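Local coordinates for 27kDa outer membrane protein (Silicibacter pomeroyi, PDB 3GYK) that probably acts as a thiol-disulfide oxidoreductase, its DsbA-like thioredoxin domain making up most of this fragment, at residues Val54-Glu66 and His129-Asn143. Sequence-based numbering, arbitrary orientation. Where two conformers were deposited one is given.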
ATOM      1  N   VAL A  54      11.836  10.260   0.965  1.00  7.55           N
ATOM      2  CA  VAL A  54      10.462   9.967   0.490  1.00  8.58           C
ATOM      3  C   VAL A  54       9.766   9.154   1.572  1.00  9.17           C
ATOM      4  O   VAL A  54      10.301   8.161   2.087  1.00 10.26           O
ATOM      5  CB  VAL A  54      10.475   9.178  -0.842  1.00  7.51           C
ATOM      6  CG1 VAL A  54       9.084   8.594  -1.163  1.00 10.29           C
ATOM      7  CG2 VAL A  54      10.934  10.090  -2.016  1.00  6.61           C
ATOM      8  N   ARG A  55       8.597   9.623   1.957  1.00  9.78           N
ATOM      9  CA  ARG A  55       7.703   8.943   2.851  1.00 10.13           C
ATOM     10  C   ARG A  55       6.656   8.226   2.002  1.00 10.54           C
ATOM     11  O   ARG A  55       6.082   8.838   1.102  1.00  9.90           O
ATOM     12  CB  ARG A  55       6.979  10.017   3.621  1.00 12.01           C
ATOM     13  CG  ARG A  55       6.096   9.562   4.703  1.00 13.42           C
ATOM     14  CD  ARG A  55       5.926  10.852   5.523  1.00 18.92           C
ATOM     15  NE  ARG A  55       5.030  10.592   6.617  1.00 21.29           N
ATOM     16  CZ  ARG A  55       3.713  10.673   6.520  1.00 22.25           C
ATOM     17  NH1 ARG A  55       3.153  11.070   5.380  1.00 17.91           N
ATOM     18  NH2 ARG A  55       2.971  10.378   7.581  1.00 23.11           N
ATOM     19  N   LEU A  56       6.372   6.965   2.312  0.50 10.02           N
ATOM     20  CA  LEU A  56       5.464   6.166   1.473  0.50 10.01           C
ATOM     21  C   LEU A  56       4.271   5.666   2.282  0.50 10.46           C
ATOM     22  O   LEU A  56       4.453   4.916   3.245  0.50 10.85           O
ATOM     23  CB  LEU A  56       6.227   4.979   0.899  0.50 10.01           C
ATOM     24  CG  LEU A  56       5.429   3.948   0.118  0.50  8.32           C
ATOM     25  CD1 LEU A  56       5.012   4.572  -1.191  0.50  7.70           C
ATOM     26  CD2 LEU A  56       6.326   2.771  -0.132  0.50  8.26           C
ATOM     27  N   VAL A  57       3.061   6.084   1.892  1.00 10.74           N
ATOM     28  CA  VAL A  57       1.830   5.789   2.650  1.00 10.81           C
ATOM     29  C   VAL A  57       1.036   4.765   1.830  1.00 11.23           C
ATOM     30  O   VAL A  57       0.835   4.940   0.619  1.00 10.99           O
ATOM     31  CB  VAL A  57       0.980   7.069   2.935  1.00 11.34           C
ATOM     32  CG1 VAL A  57      -0.456   6.697   3.411  1.00 11.45           C
ATOM     33  CG2 VAL A  57       1.677   7.954   3.986  1.00 10.32           C
ATOM     34  N   TYR A  58       0.565   3.711   2.489  1.00 10.51           N
ATOM     35  CA  TYR A  58      -0.166   2.664   1.774  1.00 11.95           C
ATOM     36  C   TYR A  58      -1.662   2.675   2.037  1.00 12.37           C
ATOM     37  O   TYR A  58      -2.101   2.728   3.206  1.00 12.08           O
ATOM     38  CB  TYR A  58       0.403   1.302   2.164  1.00 11.95           C
ATOM     39  CG  TYR A  58       1.640   0.884   1.400  1.00 13.99           C
ATOM     40  CD1 TYR A  58       2.158   1.657   0.361  1.00 17.03           C
ATOM     41  CD2 TYR A  58       2.244  -0.321   1.678  1.00 15.41           C
ATOM     42  CE1 TYR A  58       3.272   1.221  -0.384  1.00 16.79           C
ATOM     43  CE2 TYR A  58       3.354  -0.754   0.954  1.00 16.66           C
ATOM     44  CZ  TYR A  58       3.853   0.012  -0.076  1.00 16.37           C
ATOM     45  OH  TYR A  58       4.952  -0.432  -0.773  1.00 17.87           O
ATOM     46  N   ARG A  59      -2.445   2.599   0.953  1.00 10.90           N
ATOM     47  CA  ARG A  59      -3.874   2.379   1.044  1.00 10.46           C
ATOM     48  C   ARG A  59      -4.168   1.000   0.427  1.00 10.51           C
ATOM     49  O   ARG A  59      -4.055   0.796  -0.808  1.00 11.31           O
ATOM     50  CB  ARG A  59      -4.671   3.436   0.246  1.00 11.08           C
ATOM     51  CG  ARG A  59      -4.550   4.909   0.742  1.00  9.84           C
ATOM     52  CD  ARG A  59      -4.781   5.113   2.254  1.00 12.38           C
ATOM     53  NE  ARG A  59      -5.929   4.393   2.812  1.00 12.58           N
ATOM     54  CZ  ARG A  59      -6.427   4.648   4.019  1.00 10.16           C
ATOM     55  NH1 ARG A  59      -5.895   5.654   4.756  1.00  8.85           N
ATOM     56  NH2 ARG A  59      -7.408   3.883   4.523  1.00  9.50           N
ATOM     57  N   GLU A  60      -4.536   0.067   1.286  1.00  9.73           N
ATOM     58  CA  GLU A  60      -4.988  -1.246   0.815  1.00  9.72           C
ATOM     59  C   GLU A  60      -6.361  -1.030   0.236  1.00  9.93           C
ATOM     60  O   GLU A  60      -7.289  -0.610   0.949  1.00 10.65           O
ATOM     61  CB  GLU A  60      -5.049  -2.209   2.007  1.00 10.70           C
ATOM     62  CG  GLU A  60      -3.701  -2.457   2.653  1.00 11.24           C
ATOM     63  CD  GLU A  60      -3.001  -3.704   2.061  1.00 11.34           C
ATOM     64  OE1 GLU A  60      -3.621  -4.396   1.226  1.00 12.51           O
ATOM     65  OE2 GLU A  60      -1.848  -3.991   2.463  1.00 13.72           O
ATOM     66  N   TRP A  61      -6.499  -1.306  -1.066  1.00 10.58           N
ATOM     67  CA  TRP A  61      -7.759  -1.086  -1.774  1.00 10.48           C
ATOM     68  C   TRP A  61      -8.110  -2.350  -2.554  1.00 10.46           C
ATOM     69  O   TRP A  61      -7.911  -2.434  -3.779  1.00  9.49           O
ATOM     70  CB  TRP A  61      -7.646   0.139  -2.699  1.00 10.61           C
ATOM     71  CG  TRP A  61      -8.951   0.556  -3.301  1.00 10.74           C
ATOM     72  CD1 TRP A  61     -10.209   0.359  -2.775  1.00 10.87           C
ATOM     73  CD2 TRP A  61      -9.144   1.226  -4.554  1.00 11.17           C
ATOM     74  NE1 TRP A  61     -11.166   0.860  -3.630  1.00 12.35           N
ATOM     75  CE2 TRP A  61     -10.542   1.403  -4.720  1.00 11.13           C
ATOM     76  CE3 TRP A  61      -8.269   1.713  -5.546  1.00 10.24           C
ATOM     77  CZ2 TRP A  61     -11.095   2.009  -5.853  1.00 11.78           C
ATOM     78  CZ3 TRP A  61      -8.835   2.323  -6.686  1.00 10.67           C
ATOM     79  CH2 TRP A  61     -10.214   2.466  -6.819  1.00 11.30           C
ATOM     80  N   PRO A  62      -8.568  -3.383  -1.819  1.00 11.04           N
ATOM     81  CA  PRO A  62      -8.897  -4.658  -2.469  1.00  9.71           C
ATOM     82  C   PRO A  62     -10.178  -4.523  -3.325  1.00 10.29           C
ATOM     83  O   PRO A  62     -11.259  -4.235  -2.797  1.00 11.86           O
ATOM     84  CB  PRO A  62      -9.090  -5.609  -1.286  1.00  9.08           C
ATOM     85  CG  PRO A  62      -9.568  -4.688  -0.137  1.00 10.06           C
ATOM     86  CD  PRO A  62      -8.650  -3.474  -0.340  1.00  9.71           C
ATOM     87  N   ILE A  63     -10.026  -4.701  -4.629  1.00 10.26           N
ATOM     88  CA  ILE A  63     -11.123  -4.492  -5.592  1.00 10.33           C
ATOM     89  C   ILE A  63     -11.273  -5.632  -6.586  1.00  9.99           C
ATOM     90  O   ILE A  63     -12.203  -5.631  -7.374  1.00  9.48           O
ATOM     91  CB  ILE A  63     -10.988  -3.113  -6.332  1.00 11.40           C
ATOM     92  CG1 ILE A  63      -9.646  -3.007  -7.067  1.00 11.77           C
ATOM     93  CG2 ILE A  63     -11.182  -1.932  -5.320  1.00 11.18           C
ATOM     94  CD1 ILE A  63      -9.480  -1.738  -7.966  1.00 13.25           C
ATOM     95  N   LEU A  64     -10.373  -6.611  -6.541  1.00  9.28           N
ATOM     96  CA  LEU A  64     -10.359  -7.682  -7.543  1.00  9.90           C
ATOM     97  C   LEU A  64     -10.871  -8.997  -6.968  1.00  9.66           C
ATOM     98  O   LEU A  64     -10.618 -10.067  -7.525  1.00 10.93           O
ATOM     99  CB  LEU A  64      -8.948  -7.856  -8.144  1.00  8.45           C
ATOM    100  CG  LEU A  64      -8.391  -6.626  -8.862  1.00 10.86           C
ATOM    101  CD1 LEU A  64      -7.028  -6.924  -9.437  1.00 11.68           C
ATOM    102  CD2 LEU A  64      -9.344  -6.192 -10.001  1.00 12.45           C
ATOM    103  N   GLY A  65     -11.608  -8.922  -5.864  1.00 10.34           N
ATOM    104  CA  GLY A  65     -12.428 -10.053  -5.435  1.00 10.93           C
ATOM    105  C   GLY A  65     -12.115 -10.561  -4.038  1.00 11.18           C
ATOM    106  O   GLY A  65     -11.435  -9.885  -3.246  1.00 10.34           O
ATOM    107  N   GLU A  66     -12.601 -11.763  -3.738  0.50 10.91           N
ATOM    108  CA  GLU A  66     -12.506 -12.292  -2.372  0.50 11.85           C
ATOM    109  C   GLU A  66     -11.069 -12.614  -1.957  0.50 11.21           C
ATOM    110  O   GLU A  66     -10.711 -12.439  -0.792  0.50 11.80           O
ATOM    111  CB  GLU A  66     -13.414 -13.517  -2.221  0.50 12.18           C
ATOM    112  CG  GLU A  66     -14.887 -13.159  -2.366  0.50 15.29           C
ATOM    113  CD  GLU A  66     -15.792 -14.372  -2.400  0.50 19.31           C
ATOM    114  OE1 GLU A  66     -15.587 -15.301  -1.578  0.50 20.86           O
ATOM    115  OE2 GLU A  66     -16.715 -14.393  -3.247  0.50 20.61           O
ATOM    116  N   HIS A 129      -9.925   0.651   7.750  1.00  7.10           N
ATOM    117  CA  HIS A 129      -8.907   1.041   6.745  1.00  8.83           C
ATOM    118  C   HIS A 129      -9.440   0.830   5.325  1.00  8.57           C
ATOM    119  O   HIS A 129      -9.388   1.714   4.468  1.00  8.25           O
ATOM    120  CB  HIS A 129      -7.607   0.266   6.916  1.00  8.47           C
ATOM    121  CG  HIS A 129      -6.594   0.556   5.848  1.00 10.78           C
ATOM    122  ND1 HIS A 129      -5.517   1.388   6.059  1.00  9.69           N
ATOM    123  CD2 HIS A 129      -6.525   0.171   4.545  1.00 10.34           C
ATOM    124  CE1 HIS A 129      -4.806   1.476   4.940  1.00 10.29           C
ATOM    125  NE2 HIS A 129      -5.407   0.761   4.005  1.00 10.93           N
ATOM    126  N   ILE A 130      -9.949  -0.364   5.061  1.00  8.27           N
ATOM    127  CA  ILE A 130     -10.380  -0.678   3.689  1.00  8.08           C
ATOM    128  C   ILE A 130     -11.527   0.226   3.255  1.00  7.85           C
ATOM    129  O   ILE A 130     -11.545   0.698   2.109  1.00  8.63           O
ATOM    130  CB  ILE A 130     -10.731  -2.183   3.565  1.00  8.43           C
ATOM    131  CG1 ILE A 130      -9.466  -3.037   3.757  1.00  8.47           C
ATOM    132  CG2 ILE A 130     -11.358  -2.473   2.192  1.00  9.38           C
ATOM    133  CD1 ILE A 130      -9.745  -4.553   4.049  1.00 10.07           C
ATOM    134  N   ALA A 131     -12.473   0.494   4.152  1.00  7.43           N
ATOM    135  CA  ALA A 131     -13.579   1.385   3.829  1.00  6.70           C
ATOM    136  C   ALA A 131     -13.082   2.790   3.497  1.00  8.01           C
ATOM    137  O   ALA A 131     -13.611   3.448   2.586  1.00  6.96           O
ATOM    138  CB  ALA A 131     -14.579   1.454   4.984  1.00  6.95           C
ATOM    139  N   GLN A 132     -12.081   3.256   4.263  1.00  7.45           N
ATOM    140  CA  GLN A 132     -11.519   4.591   3.983  1.00  8.27           C
ATOM    141  C   GLN A 132     -10.734   4.597   2.676  1.00  8.60           C
ATOM    142  O   GLN A 132     -10.741   5.610   1.966  1.00  9.11           O
ATOM    143  CB  GLN A 132     -10.654   5.064   5.177  1.00  9.09           C
ATOM    144  CG  GLN A 132      -9.930   6.404   4.988  1.00  8.10           C
ATOM    145  CD  GLN A 132     -10.844   7.599   4.825  1.00  8.84           C
ATOM    146  OE1 GLN A 132     -12.072   7.484   4.714  1.00  9.73           O
ATOM    147  NE2 GLN A 132     -10.236   8.807   4.863  1.00  8.86           N
ATOM    148  N   SER A 133     -10.046   3.498   2.343  1.00  7.82           N
ATOM    149  CA  SER A 133      -9.374   3.441   1.033  1.00  9.28           C
ATOM    150  C   SER A 133     -10.394   3.603  -0.090  1.00 10.05           C
ATOM    151  O   SER A 133     -10.152   4.365  -1.041  1.00  9.36           O
ATOM    152  CB  SER A 133      -8.597   2.157   0.843  1.00  9.02           C
ATOM    153  OG  SER A 133      -7.525   2.039   1.771  1.00 10.14           O
HETATM  154  N   MSE A 134     -11.532   2.908   0.019  1.00 10.07           N
HETATM  155  CA  MSE A 134     -12.603   3.063  -0.995  1.00 10.07           C
HETATM  156  C   MSE A 134     -13.065   4.523  -1.089  1.00 10.08           C
HETATM  157  O   MSE A 134     -13.274   5.039  -2.184  1.00 10.11           O
HETATM  158  CB  MSE A 134     -13.806   2.143  -0.711  1.00 10.68           C
HETATM  159  CG  MSE A 134     -13.321   0.711  -0.622  1.00 13.91           C
HETATM  160 SE   MSE A 134     -14.613  -0.577   0.030  0.80 15.97          SE
HETATM  161  CE  MSE A 134     -13.571  -2.110  -0.674  1.00 22.77           C
ATOM    162  N   ALA A 135     -13.266   5.168   0.062  1.00  8.97           N
ATOM    163  CA  ALA A 135     -13.756   6.534   0.076  1.00  8.21           C
ATOM    164  C   ALA A 135     -12.717   7.483  -0.529  1.00  7.08           C
ATOM    165  O   ALA A 135     -13.068   8.349  -1.341  1.00  8.02           O
ATOM    166  CB  ALA A 135     -14.156   6.984   1.503  1.00  8.35           C
ATOM    167  N   LEU A 136     -11.453   7.308  -0.157  1.00  7.67           N
ATOM    168  CA  LEU A 136     -10.403   8.208  -0.682  1.00  8.37           C
ATOM    169  C   LEU A 136     -10.267   8.006  -2.201  1.00  9.30           C
ATOM    170  O   LEU A 136     -10.111   8.986  -2.945  1.00  8.11           O
ATOM    171  CB  LEU A 136      -9.051   7.954  -0.001  1.00  7.61           C
ATOM    172  CG  LEU A 136      -8.975   8.474   1.454  1.00  7.68           C
ATOM    173  CD1 LEU A 136      -7.738   7.906   2.108  1.00 11.22           C
ATOM    174  CD2 LEU A 136      -8.962  10.015   1.525  1.00 10.04           C
ATOM    175  N   ALA A 137     -10.322   6.745  -2.636  1.00  9.03           N
ATOM    176  CA  ALA A 137     -10.217   6.466  -4.078  1.00 10.87           C
ATOM    177  C   ALA A 137     -11.332   7.194  -4.824  1.00 10.07           C
ATOM    178  O   ALA A 137     -11.068   7.823  -5.863  1.00 10.05           O
ATOM    179  CB  ALA A 137     -10.250   4.947  -4.376  1.00 10.79           C
ATOM    180  N   GLN A 138     -12.556   7.180  -4.282  1.00  8.90           N
ATOM    181  CA  GLN A 138     -13.663   7.833  -4.974  1.00  9.65           C
ATOM    182  C   GLN A 138     -13.427   9.340  -5.011  1.00  9.27           C
ATOM    183  O   GLN A 138     -13.660   9.983  -6.040  1.00  8.58           O
ATOM    184  CB  GLN A 138     -15.030   7.502  -4.361  1.00  9.72           C
ATOM    185  CG  GLN A 138     -16.199   8.279  -5.024  1.00 13.23           C
ATOM    186  CD  GLN A 138     -17.539   7.604  -4.891  1.00 19.98           C
ATOM    187  OE1 GLN A 138     -17.639   6.385  -4.952  1.00 24.44           O
ATOM    188  NE2 GLN A 138     -18.593   8.399  -4.723  1.00 21.32           N
ATOM    189  N   LYS A 139     -12.927   9.887  -3.902  1.00  8.43           N
ATOM    190  CA  LYS A 139     -12.725  11.344  -3.789  1.00  8.58           C
ATOM    191  C   LYS A 139     -11.710  11.813  -4.848  1.00  7.97           C
ATOM    192  O   LYS A 139     -11.901  12.885  -5.478  1.00  7.94           O
ATOM    193  CB  LYS A 139     -12.210  11.669  -2.381  1.00 10.17           C
ATOM    194  CG  LYS A 139     -11.959  13.176  -2.107  1.00 11.77           C
ATOM    195  CD  LYS A 139     -13.266  13.929  -1.936  1.00 18.31           C
ATOM    196  CE  LYS A 139     -13.037  15.401  -1.612  1.00 20.68           C
ATOM    197  NZ  LYS A 139     -14.168  16.251  -2.112  1.00 22.84           N
ATOM    198  N   LEU A 140     -10.684  10.995  -5.058  1.00  7.92           N
ATOM    199  CA  LEU A 140      -9.538  11.355  -5.935  1.00  9.51           C
ATOM    200  C   LEU A 140      -9.791  11.010  -7.406  1.00  9.80           C
ATOM    201  O   LEU A 140      -8.961  11.330  -8.246  1.00 10.14           O
ATOM    202  CB  LEU A 140      -8.255  10.686  -5.447  1.00  9.52           C
ATOM    203  CG  LEU A 140      -7.843  11.139  -4.033  1.00 10.25           C
ATOM    204  CD1 LEU A 140      -6.671  10.290  -3.542  1.00 13.42           C
ATOM    205  CD2 LEU A 140      -7.576  12.660  -4.004  1.00 11.80           C
ATOM    206  N   GLY A 141     -10.912  10.335  -7.689  1.00  8.79           N
ATOM    207  CA  GLY A 141     -11.265   9.913  -9.054  1.00  9.52           C
ATOM    208  C   GLY A 141     -10.493   8.673  -9.534  1.00 10.04           C
ATOM    209  O   GLY A 141     -10.353   8.471 -10.741  1.00 10.78           O
ATOM    210  N   PHE A 142      -9.992   7.845  -8.624  1.00  8.84           N
ATOM    211  CA  PHE A 142      -9.258   6.650  -9.021  1.00  9.24           C
ATOM    212  C   PHE A 142     -10.239   5.543  -9.392  1.00  9.37           C
ATOM    213  O   PHE A 142     -11.169   5.215  -8.611  1.00 10.00           O
ATOM    214  CB  PHE A 142      -8.339   6.159  -7.898  1.00  9.33           C
ATOM    215  CG  PHE A 142      -7.232   7.132  -7.534  1.00 10.39           C
ATOM    216  CD1 PHE A 142      -6.821   8.156  -8.430  1.00 10.46           C
ATOM    217  CD2 PHE A 142      -6.600   7.015  -6.309  1.00 10.30           C
ATOM    218  CE1 PHE A 142      -5.780   9.035  -8.097  1.00 11.05           C
ATOM    219  CE2 PHE A 142      -5.556   7.884  -5.966  1.00 12.26           C
ATOM    220  CZ  PHE A 142      -5.134   8.887  -6.869  1.00 12.50           C
ATOM    221  N   ASN A 143     -10.029   4.960 -10.568  1.00  8.24           N
ATOM    222  CA  ASN A 143     -10.970   3.966 -11.094  1.00  8.17           C
ATOM    223  C   ASN A 143     -10.443   2.557 -10.870  1.00  8.78           C
ATOM    224  O   ASN A 143     -11.163   1.605 -11.087  1.00  9.79           O
ATOM    225  CB  ASN A 143     -11.146   4.169 -12.613  1.00  7.79           C
ATOM    226  CG  ASN A 143     -12.300   3.378 -13.171  1.00  9.80           C
ATOM    227  OD1 ASN A 143     -13.460   3.568 -12.786  1.00 11.82           O
ATOM    228  ND2 ASN A 143     -11.992   2.468 -14.098  1.00  9.38           N
TER
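Arg59, near the end of strand 54-60, and Trp61, just past it, reach to helix 129-140, which crosses the strand nearly at right angles (99°) on one side of the central sheet of this DsbA-like thioredoxin fold. The tight part runs from Arg59 to the Trp61 ring. Bent at chi2 and chi3, the Arg59 chain curls so that the guanidinium lies flat on the His129 imidazole, planes 14° apart, while Leu136 CD1 sits over the rim of the opposite face. In the guanidinium plane, NE donates to Ser133 OG at 3.0 Å, and NH2 adds a weak bond to His129 O; NH1 forms a salt bridge with Asp11. Ser133 OG in turn donates a 2.8 Å hydrogen bond to Glu60 O, from above the carbonyl plane. Without the guanidinium, as with an alanine here, Asp11 would probably lose this salt bridge, Ser133 OG a donor and the His129 ring its stacked cover. That ring is pinned at two corners, since ND1 bonds to Asn13 O and NE2 accepts the backbone N-H of Glu60 in the ring plane at 2.9 Å. Buried Tyr58 O, by contrast, meets just the CE1 edge of this ring and finds no polar partner. Beyond the strand end, Pro62 CG rests on Ile130 CG2, still buried. The looser, solvent-facing border is left to the exposed selenomethionine Met134, whose CG lies at the Trp61 edge near NE1, and to exposed Asn143, whose backbone passes near CH2. With CG anti to the backbone N (chi1 -171°), Trp61 swings its ring beneath the helix, where Ala137 CB makes a CH-pi contact over the six-membered ring, 3.4 Å from its centroid.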